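Local coordinates for protein beta-galactosidase (Geobacillus stearothermophilus, PDB 4OIF) that probably hydrolyses terminal non-reducing beta-D-galactose residues of beta-D-galactosides, as a homotrimeric, zinc-containing enzyme of glycoside hydrolase family 42, at residues K469-P474 / G495-T500; V413-D418 / Q440-H445; E523-E528 / G589-I594; H562-E567 / A580-Q585; F490-G495 / N584-G589. One frame throughout, in Å; residues are numbered along the deposited sequence.

Contact 1 of 5, residues K469-P474 / G495-T500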
# COMPACT_ATOMS: atom_id res chain seq x y z
N LYS A 469 39.88 12.07 -19.00
CA LYS A 469 40.24 13.43 -18.60
C LYS A 469 39.40 13.87 -17.42
O LYS A 469 39.86 14.57 -16.53
CB LYS A 469 40.03 14.42 -19.74
CG LYS A 469 40.92 14.29 -20.96
CD LYS A 469 40.57 15.42 -21.92
CE LYS A 469 41.52 15.54 -23.09
NZ LYS A 469 40.94 16.49 -24.08
N LEU A 470 38.15 13.46 -17.46
CA LEU A 470 37.15 13.90 -16.52
C LEU A 470 36.44 12.69 -15.96
O LEU A 470 35.86 11.90 -16.72
CB LEU A 470 36.16 14.84 -17.20
CG LEU A 470 34.97 15.29 -16.35
CD1 LEU A 470 35.41 15.99 -15.07
CD2 LEU A 470 34.05 16.18 -17.16
N LEU A 471 36.54 12.52 -14.64
CA LEU A 471 35.87 11.46 -13.92
C LEU A 471 34.85 12.06 -12.94
O LEU A 471 35.18 12.86 -12.07
CB LEU A 471 36.87 10.59 -13.16
CG LEU A 471 36.22 9.47 -12.33
CD1 LEU A 471 35.35 8.59 -13.21
CD2 LEU A 471 37.26 8.64 -11.62
N ILE A 472 33.60 11.65 -13.11
CA ILE A 472 32.48 12.14 -12.32
C ILE A 472 31.96 11.03 -11.40
O ILE A 472 31.41 10.04 -11.87
CB ILE A 472 31.36 12.66 -13.25
CG1 ILE A 472 31.88 13.83 -14.09
CG2 ILE A 472 30.11 13.06 -12.46
CD1 ILE A 472 30.97 14.24 -15.23
N ALA A 473 32.14 11.19 -10.10
CA ALA A 473 31.72 10.18 -9.12
C ALA A 473 30.76 10.76 -8.08
O ALA A 473 31.16 11.07 -6.97
CB ALA A 473 32.94 9.59 -8.43
N PRO A 474 29.48 10.90 -8.44
CA PRO A 474 28.51 11.51 -7.53
C PRO A 474 28.02 10.56 -6.43
O PRO A 474 27.88 9.35 -6.69
CB PRO A 474 27.35 11.90 -8.45
CG PRO A 474 27.84 11.66 -9.84
CD PRO A 474 28.90 10.63 -9.76
N GLY A 495 44.33 13.97 -13.73
CA GLY A 495 42.90 13.75 -13.78
C GLY A 495 42.09 14.90 -13.19
O GLY A 495 42.53 15.56 -12.25
N THR A 496 40.92 15.14 -13.76
CA THR A 496 39.95 16.06 -13.21
C THR A 496 38.78 15.26 -12.63
O THR A 496 38.09 14.54 -13.35
CB THR A 496 39.45 17.05 -14.28
OG1 THR A 496 40.51 17.92 -14.66
CG2 THR A 496 38.30 17.88 -13.74
N LEU A 497 38.57 15.38 -11.33
CA LEU A 497 37.59 14.57 -10.62
C LEU A 497 36.50 15.45 -10.04
O LEU A 497 36.81 16.49 -9.48
CB LEU A 497 38.28 13.79 -9.51
CG LEU A 497 37.40 13.02 -8.52
CD1 LEU A 497 36.61 11.90 -9.20
CD2 LEU A 497 38.25 12.47 -7.42
N VAL A 498 35.25 15.03 -10.19
CA VAL A 498 34.11 15.74 -9.60
C VAL A 498 33.33 14.83 -8.65
O VAL A 498 32.87 13.76 -9.04
CB VAL A 498 33.13 16.28 -10.68
CG1 VAL A 498 31.91 16.91 -10.03
CG2 VAL A 498 33.82 17.29 -11.58
N MET A 499 33.19 15.26 -7.40
CA MET A 499 32.36 14.53 -6.45
C MET A 499 31.32 15.45 -5.85
O MET A 499 31.33 16.67 -6.08
CB MET A 499 33.20 13.88 -5.35
CG MET A 499 33.92 12.63 -5.81
SD MET A 499 34.85 11.83 -4.50
CE MET A 499 34.25 10.17 -4.59
N THR A 500 30.40 14.86 -5.10
CA THR A 500 29.25 15.61 -4.61
C THR A 500 28.94 15.26 -3.18
O THR A 500 29.59 14.43 -2.56
CB THR A 500 27.97 15.32 -5.42
OG1 THR A 500 27.48 14.01 -5.09
CG2 THR A 500 28.20 15.45 -6.93
O HOH W 1 41.84 16.55 -16.46
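Leu471 and Leu497 both carry CG anti to the backbone N (chi1 178° and 172°). Their side chains therefore run side by side and point the same way, with Leu471 CG 4.0 Å from Leu497 CD1. The two strands, 470-473 and 496-500, are parallel neighbours in a beta-alpha-beta unit completed by helix 481-492. That helix covers the face with Leu471, Leu497 and Met499. On the other face Leu470 CD1 sits 4.0 Å from Val498 CG2, and helices 438-451 and 600-613 cover this side. In the ladder, Leu471 N donates to Thr496 O at 2.9 Å, and Val498 N to Leu471 O at 2.9 Å. Ala473 N goes on to Val498 O. Met499 CG is anti to the carbonyl carbon (chi1 -76°) and lies 3.4 Å from Ala473 O; a bend further out at chi3 sets Met499 CE by Ala473 CB. Putting an alanine here would probably open a gap beside Ala473 and leave Leu487 of the helix with less to pack on. At the start of the ladder, Thr496 N donates to Lys469 O. A water ties the same ends together, donating to Lys469 O at 2.8 Å and accepting from Thr496 OG1 at 2.6 Å.

Contact 2 of 5, residues V413-D418 / Q440-H445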
# COMPACT_ATOMS: atom_id res chain seq x y z
N VAL A 413 35.33 11.11 -21.07
CA VAL A 413 34.55 11.40 -19.88
C VAL A 413 33.98 10.12 -19.31
O VAL A 413 33.40 9.30 -20.03
CB VAL A 413 33.40 12.39 -20.17
CG1 VAL A 413 32.68 12.75 -18.88
CG2 VAL A 413 33.94 13.65 -20.81
N ALA A 414 34.16 9.96 -18.01
CA ALA A 414 33.67 8.79 -17.32
C ALA A 414 32.77 9.21 -16.16
O ALA A 414 33.05 10.19 -15.48
CB ALA A 414 34.83 7.94 -16.82
N ILE A 415 31.67 8.47 -15.97
CA ILE A 415 30.85 8.57 -14.76
C ILE A 415 30.98 7.27 -13.95
O ILE A 415 30.71 6.18 -14.44
CB ILE A 415 29.38 8.83 -15.10
CG1 ILE A 415 29.23 10.16 -15.84
CG2 ILE A 415 28.52 8.77 -13.84
CD1 ILE A 415 27.78 10.52 -16.17
N LEU A 416 31.41 7.38 -12.70
CA LEU A 416 31.64 6.21 -11.88
C LEU A 416 30.36 5.79 -11.15
O LEU A 416 29.73 6.59 -10.47
CB LEU A 416 32.78 6.48 -10.89
CG LEU A 416 33.13 5.43 -9.83
CD1 LEU A 416 33.56 4.15 -10.46
CD2 LEU A 416 34.22 5.97 -8.90
N TYR A 417 29.99 4.53 -11.35
CA TYR A 417 28.84 3.92 -10.71
C TYR A 417 29.31 2.70 -9.92
O TYR A 417 30.24 2.01 -10.34
CB TYR A 417 27.81 3.52 -11.76
CG TYR A 417 26.66 2.70 -11.22
CD1 TYR A 417 25.66 3.29 -10.46
CD2 TYR A 417 26.58 1.33 -11.47
CE1 TYR A 417 24.60 2.56 -9.97
CE2 TYR A 417 25.52 0.58 -10.97
CZ TYR A 417 24.52 1.21 -10.22
OH TYR A 417 23.46 0.50 -9.71
N ASP A 418 28.68 2.44 -8.77
CA ASP A 418 29.05 1.29 -7.95
C ASP A 418 27.79 0.61 -7.37
O ASP A 418 26.99 1.25 -6.67
CB ASP A 418 30.00 1.74 -6.83
CG ASP A 418 30.62 0.57 -6.09
OD1 ASP A 418 31.57 -0.03 -6.61
OD2 ASP A 418 30.16 0.26 -4.97
N GLN A 440 19.57 7.87 -10.68
CA GLN A 440 18.95 9.06 -11.27
C GLN A 440 19.89 10.27 -11.21
O GLN A 440 20.03 11.01 -12.19
CB GLN A 440 17.63 9.39 -10.56
CG GLN A 440 16.53 8.34 -10.76
CD GLN A 440 16.48 7.29 -9.65
OE1 GLN A 440 17.46 7.10 -8.92
NE2 GLN A 440 15.35 6.62 -9.53
N THR A 441 20.52 10.46 -10.06
CA THR A 441 21.47 11.55 -9.85
C THR A 441 22.61 11.46 -10.87
O THR A 441 22.97 12.45 -11.56
CB THR A 441 22.03 11.54 -8.40
OG1 THR A 441 20.95 11.72 -7.47
CG2 THR A 441 23.04 12.65 -8.19
N LEU A 442 23.16 10.25 -10.98
CA LEU A 442 24.16 10.04 -12.02
C LEU A 442 23.63 10.50 -13.39
O LEU A 442 24.33 11.24 -14.10
CB LEU A 442 24.57 8.58 -12.09
CG LEU A 442 25.75 8.26 -11.20
CD1 LEU A 442 25.41 8.49 -9.74
CD2 LEU A 442 26.15 6.81 -11.44
N VAL A 443 22.41 10.11 -13.74
CA VAL A 443 21.82 10.56 -15.01
C VAL A 443 21.76 12.11 -15.10
O VAL A 443 21.95 12.69 -16.17
CB VAL A 443 20.42 9.95 -15.21
CG1 VAL A 443 19.80 10.45 -16.50
CG2 VAL A 443 20.51 8.46 -15.24
N GLN A 444 21.52 12.76 -13.97
CA GLN A 444 21.55 14.23 -13.93
C GLN A 444 22.93 14.74 -14.32
O GLN A 444 23.05 15.78 -14.98
CB GLN A 444 21.18 14.77 -12.55
CG GLN A 444 19.73 14.60 -12.20
CD GLN A 444 18.87 14.57 -13.44
OE1 GLN A 444 18.71 15.59 -14.13
NE2 GLN A 444 18.32 13.39 -13.75
N HIS A 445 23.97 14.03 -13.91
CA HIS A 445 25.30 14.52 -14.27
C HIS A 445 25.68 14.16 -15.71
O HIS A 445 26.46 14.86 -16.36
CB HIS A 445 26.31 14.03 -13.25
CG HIS A 445 26.16 14.71 -11.93
ND1 HIS A 445 27.04 15.68 -11.49
CD2 HIS A 445 25.18 14.63 -10.99
CE1 HIS A 445 26.63 16.13 -10.31
NE2 HIS A 445 25.51 15.51 -9.99
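Tyr417 meets Leu442 at the edge of its ring: Leu442 CD2 lies near the ring plane, 3.7 Å from Tyr417 CD1. The two side chains cross at about a right angle. The same methyl also touches Tyr417 CB and rests against the backbone, 3.7 Å from Leu416 O. The second flat group, the imidazole of His445, has Thr441 O of its own helix at its edge, in plane. This ring turns off toward helix 600-613, where it meets His603 and ND1 is hydrogen-bonded to Tyr607 OH. What His445 gives to the strand is backbone: its C atom lies 4.2 Å from Ile415 CD1.

Ile415 is the other half of the contact. With chi1 at -62°, Ile415 CG2 is anti to the backbone N, and this branch meets Leu442 CG at 3.9 Å. Ile415 and Leu442 slide past each other in opposite directions. The segment 440-445 of helix 438-451 runs nearly antiparallel to strand 413-416, at 164°, with the two short axes 9.7 Å apart. This is the usual helix-on-sheet layer of an alpha/beta domain.

Phe305 of helix 296-312 also touches Leu442. Tyr417 OH is bonded elsewhere, to Asn422 and Gln267. The contact itself is thus apolar and buried. It rests on van der Waals contact of aliphatic branches with each other and with the ring edge of Tyr417, and the polar ends of Tyr417 and His445 are satisfied outside it.

Contact 3 of 5, residues E523-E528 / G589-I594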
# COMPACT_ATOMS: atom_id res chain seq x y z
N GLU A 523 42.72 16.24 1.28
CA GLU A 523 43.85 16.79 0.55
C GLU A 523 43.48 17.06 -0.90
O GLU A 523 43.74 18.14 -1.43
CB GLU A 523 45.04 15.84 0.61
CG GLU A 523 45.91 15.99 1.84
CD GLU A 523 46.93 14.87 1.98
OE1 GLU A 523 47.07 14.07 1.02
OE2 GLU A 523 47.58 14.77 3.04
N MET A 524 42.89 16.06 -1.55
CA MET A 524 42.52 16.17 -2.95
C MET A 524 41.64 17.38 -3.22
O MET A 524 41.95 18.20 -4.08
CB MET A 524 41.79 14.89 -3.41
CG MET A 524 42.69 13.68 -3.50
SD MET A 524 41.76 12.14 -3.53
CE MET A 524 40.82 12.42 -5.04
N PHE A 525 40.54 17.47 -2.47
CA PHE A 525 39.52 18.49 -2.72
C PHE A 525 39.81 19.80 -2.01
O PHE A 525 39.15 20.81 -2.26
CB PHE A 525 38.15 17.95 -2.30
CG PHE A 525 37.63 16.85 -3.19
CD1 PHE A 525 36.89 17.16 -4.33
CD2 PHE A 525 37.90 15.52 -2.90
CE1 PHE A 525 36.42 16.15 -5.17
CE2 PHE A 525 37.43 14.51 -3.73
CZ PHE A 525 36.69 14.82 -4.87
N GLY A 526 40.79 19.80 -1.10
CA GLY A 526 41.13 21.01 -0.37
C GLY A 526 39.98 21.54 0.47
O GLY A 526 39.88 22.73 0.73
N MET A 527 39.12 20.63 0.90
CA MET A 527 37.99 20.97 1.76
C MET A 527 37.51 19.69 2.44
O MET A 527 38.08 18.61 2.22
CB MET A 527 36.86 21.65 0.97
CG MET A 527 36.52 21.01 -0.37
SD MET A 527 35.73 19.38 -0.26
CE MET A 527 34.15 19.74 0.51
N GLU A 528 36.47 19.79 3.27
CA GLU A 528 35.78 18.60 3.75
C GLU A 528 34.33 18.90 4.09
O GLU A 528 33.98 20.03 4.45
CB GLU A 528 36.48 18.00 4.96
CG GLU A 528 36.70 18.95 6.12
CD GLU A 528 37.49 18.31 7.25
OE1 GLU A 528 37.17 17.16 7.64
OE2 GLU A 528 38.44 18.95 7.74
N GLY A 589 46.44 17.50 -11.36
CA GLY A 589 45.02 17.51 -11.65
C GLY A 589 44.16 18.48 -10.86
O GLY A 589 44.65 19.42 -10.24
N GLN A 590 42.85 18.23 -10.90
CA GLN A 590 41.87 19.09 -10.27
C GLN A 590 40.74 18.28 -9.65
O GLN A 590 40.34 17.26 -10.20
CB GLN A 590 41.28 20.07 -11.27
CG GLN A 590 41.94 21.41 -11.28
CD GLN A 590 41.00 22.47 -11.77
OE1 GLN A 590 40.46 22.39 -12.87
NE2 GLN A 590 40.77 23.48 -10.94
N ALA A 591 40.23 18.75 -8.52
CA ALA A 591 39.12 18.10 -7.85
C ALA A 591 38.05 19.13 -7.49
O ALA A 591 38.32 20.10 -6.78
CB ALA A 591 39.60 17.34 -6.62
N TYR A 592 36.85 18.90 -7.99
CA TYR A 592 35.69 19.73 -7.72
C TYR A 592 34.69 19.03 -6.78
O TYR A 592 34.41 17.84 -6.93
CB TYR A 592 34.96 20.08 -9.02
CG TYR A 592 35.75 20.90 -10.00
CD1 TYR A 592 36.77 20.32 -10.75
CD2 TYR A 592 35.45 22.23 -10.22
CE1 TYR A 592 37.49 21.07 -11.66
CE2 TYR A 592 36.15 22.98 -11.13
CZ TYR A 592 37.17 22.39 -11.85
OH TYR A 592 37.89 23.13 -12.76
N TYR A 593 34.12 19.79 -5.85
CA TYR A 593 33.08 19.27 -4.98
C TYR A 593 31.81 20.09 -5.15
O TYR A 593 31.84 21.32 -5.03
CB TYR A 593 33.53 19.29 -3.52
CG TYR A 593 32.63 18.53 -2.57
CD1 TYR A 593 31.66 19.20 -1.82
CD2 TYR A 593 32.75 17.15 -2.41
CE1 TYR A 593 30.83 18.51 -0.93
CE2 TYR A 593 31.92 16.45 -1.52
CZ TYR A 593 30.96 17.13 -0.79
OH TYR A 593 30.14 16.45 0.09
N ILE A 594 30.71 19.40 -5.44
CA ILE A 594 29.42 20.07 -5.55
C ILE A 594 28.56 19.75 -4.33
O ILE A 594 28.10 18.61 -4.18
CB ILE A 594 28.66 19.66 -6.82
CG1 ILE A 594 29.45 20.06 -8.07
CG2 ILE A 594 27.31 20.31 -6.82
CD1 ILE A 594 29.00 19.38 -9.34
O HOH W 2 37.23 21.06 -4.43
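Phe525 lays one ring face on Ala591 CB, which stands 3.5 Å above the ring plane, toward the rim. Its CG lies anti to the carbonyl carbon (chi1 -70°), and this swings the ring down to the strand. The ring edge reaches the backbone, with Phe525 CE1 3.2 Å from Tyr592 O.

Met527 makes the second half. Its CG stands between the backbone N and the carbonyl carbon (chi1 44°), and the chain bends again at chi2 and chi3. This folded shape brings CE over a face of the Tyr593 ring, 3.7 Å from the centroid. SD lies obliquely to the same ring, 4.5 Å from the centroid. Tyr593 CG is anti to its own backbone N (chi1 -169°), which carries the ring out to Met527.

One water joins the backbones, donating to Phe525 O at 2.9 Å and to Ala591 O at 2.8 Å. Gly526, with positive phi, is the first residue past the helix. Leu497 and Met499 of the neighbouring strand 496-500 also touch Phe525. Phe525 ends helix 519-525 with a CH-pi contact to strand 589-594, and Met527, starting strand 527-534, adds CH-pi and Met-aromatic contacts: a hydrophobic helix-to-strand junction on the domain's sheet.

Contact 4 of 5, residues H562-E567 / A580-Q585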
# COMPACT_ATOMS: atom_id res chain seq x y z
N HIS A 562 39.81 24.39 3.00
CA HIS A 562 41.24 24.39 3.25
C HIS A 562 41.97 25.11 2.12
O HIS A 562 41.97 26.34 2.07
CB HIS A 562 41.74 22.95 3.40
CG HIS A 562 41.14 22.24 4.56
ND1 HIS A 562 41.26 22.68 5.86
CD2 HIS A 562 40.38 21.12 4.62
CE1 HIS A 562 40.62 21.87 6.67
NE2 HIS A 562 40.07 20.90 5.95
N ALA A 563 42.59 24.36 1.21
CA ALA A 563 43.28 24.94 0.07
C ALA A 563 42.34 25.34 -1.08
O ALA A 563 42.72 26.12 -1.96
CB ALA A 563 44.33 23.98 -0.44
N ALA A 564 41.11 24.83 -1.05
CA ALA A 564 40.22 24.94 -2.20
C ALA A 564 39.71 26.36 -2.46
O ALA A 564 39.65 27.19 -1.56
CB ALA A 564 39.04 24.00 -2.04
N THR A 565 39.34 26.61 -3.70
CA THR A 565 38.76 27.88 -4.11
C THR A 565 37.24 27.76 -4.00
O THR A 565 36.66 26.76 -4.43
CB THR A 565 39.17 28.24 -5.56
OG1 THR A 565 40.60 28.32 -5.64
CG2 THR A 565 38.58 29.55 -5.99
N VAL A 566 36.60 28.76 -3.42
CA VAL A 566 35.15 28.75 -3.34
C VAL A 566 34.55 29.24 -4.64
O VAL A 566 34.77 30.38 -5.03
CB VAL A 566 34.65 29.63 -2.20
CG1 VAL A 566 33.13 29.64 -2.19
CG2 VAL A 566 35.20 29.12 -0.87
N GLU A 567 33.82 28.37 -5.32
CA GLU A 567 33.24 28.69 -6.62
C GLU A 567 31.79 29.10 -6.52
O GLU A 567 31.29 29.87 -7.32
CB GLU A 567 33.36 27.50 -7.56
CG GLU A 567 34.76 26.97 -7.68
CD GLU A 567 35.62 27.83 -8.57
OE1 GLU A 567 35.15 28.90 -9.01
OE2 GLU A 567 36.78 27.45 -8.83
N ALA A 580 29.30 26.24 -1.28
CA ALA A 580 28.54 25.11 -1.81
C ALA A 580 29.31 24.40 -2.94
O ALA A 580 29.22 23.18 -3.09
CB ALA A 580 27.20 25.59 -2.30
N VAL A 581 30.06 25.16 -3.74
CA VAL A 581 30.82 24.55 -4.83
C VAL A 581 32.28 24.95 -4.76
O VAL A 581 32.59 26.13 -4.67
CB VAL A 581 30.27 24.93 -6.20
CG1 VAL A 581 31.13 24.32 -7.30
CG2 VAL A 581 28.84 24.46 -6.34
N THR A 582 33.16 23.95 -4.81
CA THR A 582 34.60 24.19 -4.65
C THR A 582 35.44 23.53 -5.74
O THR A 582 35.04 22.53 -6.33
CB THR A 582 35.12 23.69 -3.28
OG1 THR A 582 35.11 22.26 -3.25
CG2 THR A 582 34.26 24.21 -2.15
N SER A 583 36.62 24.10 -5.98
CA SER A 583 37.60 23.52 -6.90
C SER A 583 38.97 23.54 -6.25
O SER A 583 39.27 24.42 -5.45
CB SER A 583 37.66 24.28 -8.23
OG SER A 583 38.29 25.54 -8.06
N ASN A 584 39.81 22.59 -6.62
CA ASN A 584 41.11 22.51 -6.00
C ASN A 584 42.16 21.80 -6.86
O ASN A 584 41.95 20.68 -7.32
CB ASN A 584 40.97 21.80 -4.66
CG ASN A 584 42.22 21.87 -3.85
OD1 ASN A 584 42.65 22.95 -3.45
ND2 ASN A 584 42.80 20.71 -3.56
N GLN A 585 43.28 22.47 -7.09
CA GLN A 585 44.34 21.85 -7.86
C GLN A 585 45.10 20.93 -6.95
O GLN A 585 45.38 21.26 -5.80
CB GLN A 585 45.26 22.90 -8.48
CG GLN A 585 44.49 24.03 -9.15
CD GLN A 585 45.40 25.00 -9.87
OE1 GLN A 585 46.61 25.00 -9.66
NE2 GLN A 585 44.81 25.83 -10.73
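Strands 565-570 and 579-586 form a beta hairpin, and this contact is part of its antiparallel ladder. Thr565 and Ser583 are a hydrogen-bonded pair. Thr565 N donates to Ser583 O at 2.8 Å, nearly along the C=O axis, and Ser583 N returns a bond to Thr565 O at 3.1 Å. Val566 and Thr582 follow as a non-hydrogen-bonded pair. Next, Glu567 N donates to Val581 O. Beyond it Ala580 and Val581 both face Gly568, a classic beta bulge.

The side chains add one polar link. Ser583 OG lies between its backbone N and carbonyl carbon (chi1 73°), and from there it donates to Glu567 OE2 at 2.6 Å. The carboxylate takes this bond on its anti lone pair, away from OE1. Glu567 reaches it by bending at chi2 (-77°), which folds the chain back over the partner strand. Its CB lies 3.9 Å from Val581 CG1. The other oxygen, OE1, makes a salt bridge with Arg546. An alanine in place of Glu567 is likely to leave Ser583 OG and Arg546 without this partner.

Further along, Ala564 CB packs on Asn584 CB at 3.9 Å. Asn584 OD1 comes to 3.4 Å from Ala563 C, while ND2 is hydrogen-bonded to Met524 O.

The carboxylate of Glu567 has a different partner on each oxygen, a hydroxyl and a guanidinium. That is consistent with an ionised side chain held at both oxygens, which would limit its turning.

Contact 5 of 5, residues F490-G495 / N584-G589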
# COMPACT_ATOMS: atom_id res chain seq x y z
N PHE A 490 44.72 9.27 -9.58
CA PHE A 490 44.08 9.76 -10.78
C PHE A 490 44.15 11.28 -10.84
O PHE A 490 44.56 11.84 -11.85
CB PHE A 490 42.62 9.28 -10.86
CG PHE A 490 41.82 9.98 -11.91
CD1 PHE A 490 41.94 9.63 -13.24
CD2 PHE A 490 40.93 10.99 -11.56
CE1 PHE A 490 41.21 10.29 -14.21
CE2 PHE A 490 40.18 11.65 -12.53
CZ PHE A 490 40.32 11.31 -13.85
N VAL A 491 43.78 11.95 -9.75
CA VAL A 491 43.83 13.40 -9.76
C VAL A 491 45.27 13.87 -9.84
O VAL A 491 45.59 14.84 -10.54
CB VAL A 491 43.16 14.03 -8.52
CG1 VAL A 491 43.34 15.55 -8.51
CG2 VAL A 491 41.69 13.67 -8.47
N ALA A 492 46.15 13.17 -9.13
CA ALA A 492 47.53 13.62 -8.99
C ALA A 492 48.24 13.64 -10.35
O ALA A 492 49.03 14.55 -10.63
CB ALA A 492 48.29 12.73 -8.00
N ASN A 493 47.92 12.66 -11.19
CA ASN A 493 48.58 12.55 -12.48
C ASN A 493 47.90 13.34 -13.59
O ASN A 493 48.16 13.11 -14.76
CB ASN A 493 48.66 11.08 -12.89
CG ASN A 493 49.47 10.27 -11.92
OD1 ASN A 493 50.45 10.75 -11.36
ND2 ASN A 493 49.06 9.03 -11.70
N GLY A 494 47.01 14.25 -13.22
CA GLY A 494 46.41 15.13 -14.20
C GLY A 494 44.91 14.98 -14.39
O GLY A 494 44.29 15.76 -15.12
N GLY A 495 44.33 13.97 -13.73
CA GLY A 495 42.90 13.75 -13.78
C GLY A 495 42.09 14.90 -13.19
O GLY A 495 42.53 15.56 -12.25
N ASN A 584 39.81 22.59 -6.62
CA ASN A 584 41.11 22.51 -6.00
C ASN A 584 42.16 21.80 -6.86
O ASN A 584 41.95 20.68 -7.32
CB ASN A 584 40.97 21.80 -4.66
CG ASN A 584 42.22 21.87 -3.85
OD1 ASN A 584 42.65 22.95 -3.45
ND2 ASN A 584 42.80 20.71 -3.56
N GLN A 585 43.28 22.47 -7.09
CA GLN A 585 44.34 21.85 -7.86
C GLN A 585 45.10 20.93 -6.95
O GLN A 585 45.38 21.26 -5.80
CB GLN A 585 45.26 22.90 -8.48
CG GLN A 585 44.49 24.03 -9.15
CD GLN A 585 45.40 25.00 -9.87
OE1 GLN A 585 46.61 25.00 -9.66
NE2 GLN A 585 44.81 25.83 -10.73
N TYR A 586 45.43 19.75 -7.46
CA TYR A 586 46.10 18.76 -6.65
C TYR A 586 47.05 17.99 -7.54
O TYR A 586 46.62 17.28 -8.45
CB TYR A 586 45.07 17.83 -5.98
CG TYR A 586 45.68 16.73 -5.15
CD1 TYR A 586 46.17 16.99 -3.88
CD2 TYR A 586 45.76 15.43 -5.63
CE1 TYR A 586 46.73 15.98 -3.11
CE2 TYR A 586 46.31 14.42 -4.87
CZ TYR A 586 46.80 14.70 -3.62
OH TYR A 586 47.36 13.69 -2.86
N GLY A 587 48.35 18.12 -7.28
CA GLY A 587 49.33 17.55 -8.18
C GLY A 587 49.09 18.15 -9.55
O GLY A 587 48.91 19.36 -9.67
N LYS A 588 49.05 17.32 -10.59
CA LYS A 588 48.79 17.83 -11.93
C LYS A 588 47.30 18.03 -12.22
O LYS A 588 46.94 18.67 -13.19
CB LYS A 588 49.38 16.90 -12.99
CG LYS A 588 50.90 16.90 -13.05
CD LYS A 588 51.39 15.92 -14.12
CE LYS A 588 52.89 15.67 -14.04
NZ LYS A 588 53.32 14.61 -15.00
N GLY A 589 46.44 17.50 -11.36
CA GLY A 589 45.02 17.51 -11.65
C GLY A 589 44.16 18.48 -10.86
O GLY A 589 44.65 19.42 -10.24
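Lys588 N donates to Ala492 O at 2.8 Å, tilted 32° from the carbonyl plane. This bond joins the end of helix 481-492, closed by a Schellman motif, to the type II' turn of residues 586-589. Lys588 CB also lies close to Ala492 O, at 3.3 Å, and its extended chain then leads away. Gly589 fits against the helix end: its CA makes C-H...O contacts with Val491 O at 2.9 Å and with Gly495 O at 3.2 Å. A CB on Gly589 would clash with both oxygens, and one on Gly587 would clash with Ala492 O.

Beside the turn, Val491 CG1 touches the edge of the Tyr586 ring, 3.8 Å from CD2, and the two side chains cross at about a right angle. Ala492 CB approaches CE2 of the same ring. Met524 of helix 519-525 packs on both Val491 and Tyr586.

The backbones on both sides are fixed by their own bonds. Gly589 N and Tyr586 O close the turn. Gly494, with positive phi, is the C-prime residue, and its N bonds to Val491 O. Gly495 N bonds to Phe490 O at 2.9 Å, and Gly495 CA stands over one face of the Phe490 ring, 3.5 Å above its plane.

In the fold
All five contacts lie in the trimerisation domain and reach one mixed sheet, away from the zinc site and the predicted catalytic residues. Contacts 1 and 2 are joined by neighbouring parallel strands, with Ile472 N 2.8 Å from Ala414 O. On the other side of contact 1, Leu497 N lies 2.8 Å from Gln590 O and leads into contact 3. Contacts 3 and 4 are the nearest pair, with centres about 6 Å apart, against about 21 Å for contacts 2 and 4. Contact 5 shares Gly495 with contact 1, Gly589 with contact 3, and Asn584 and Gln585 with contact 4. Next to contact 3, Glu528 OE1 makes a salt bridge to Arg382 of a second subunit.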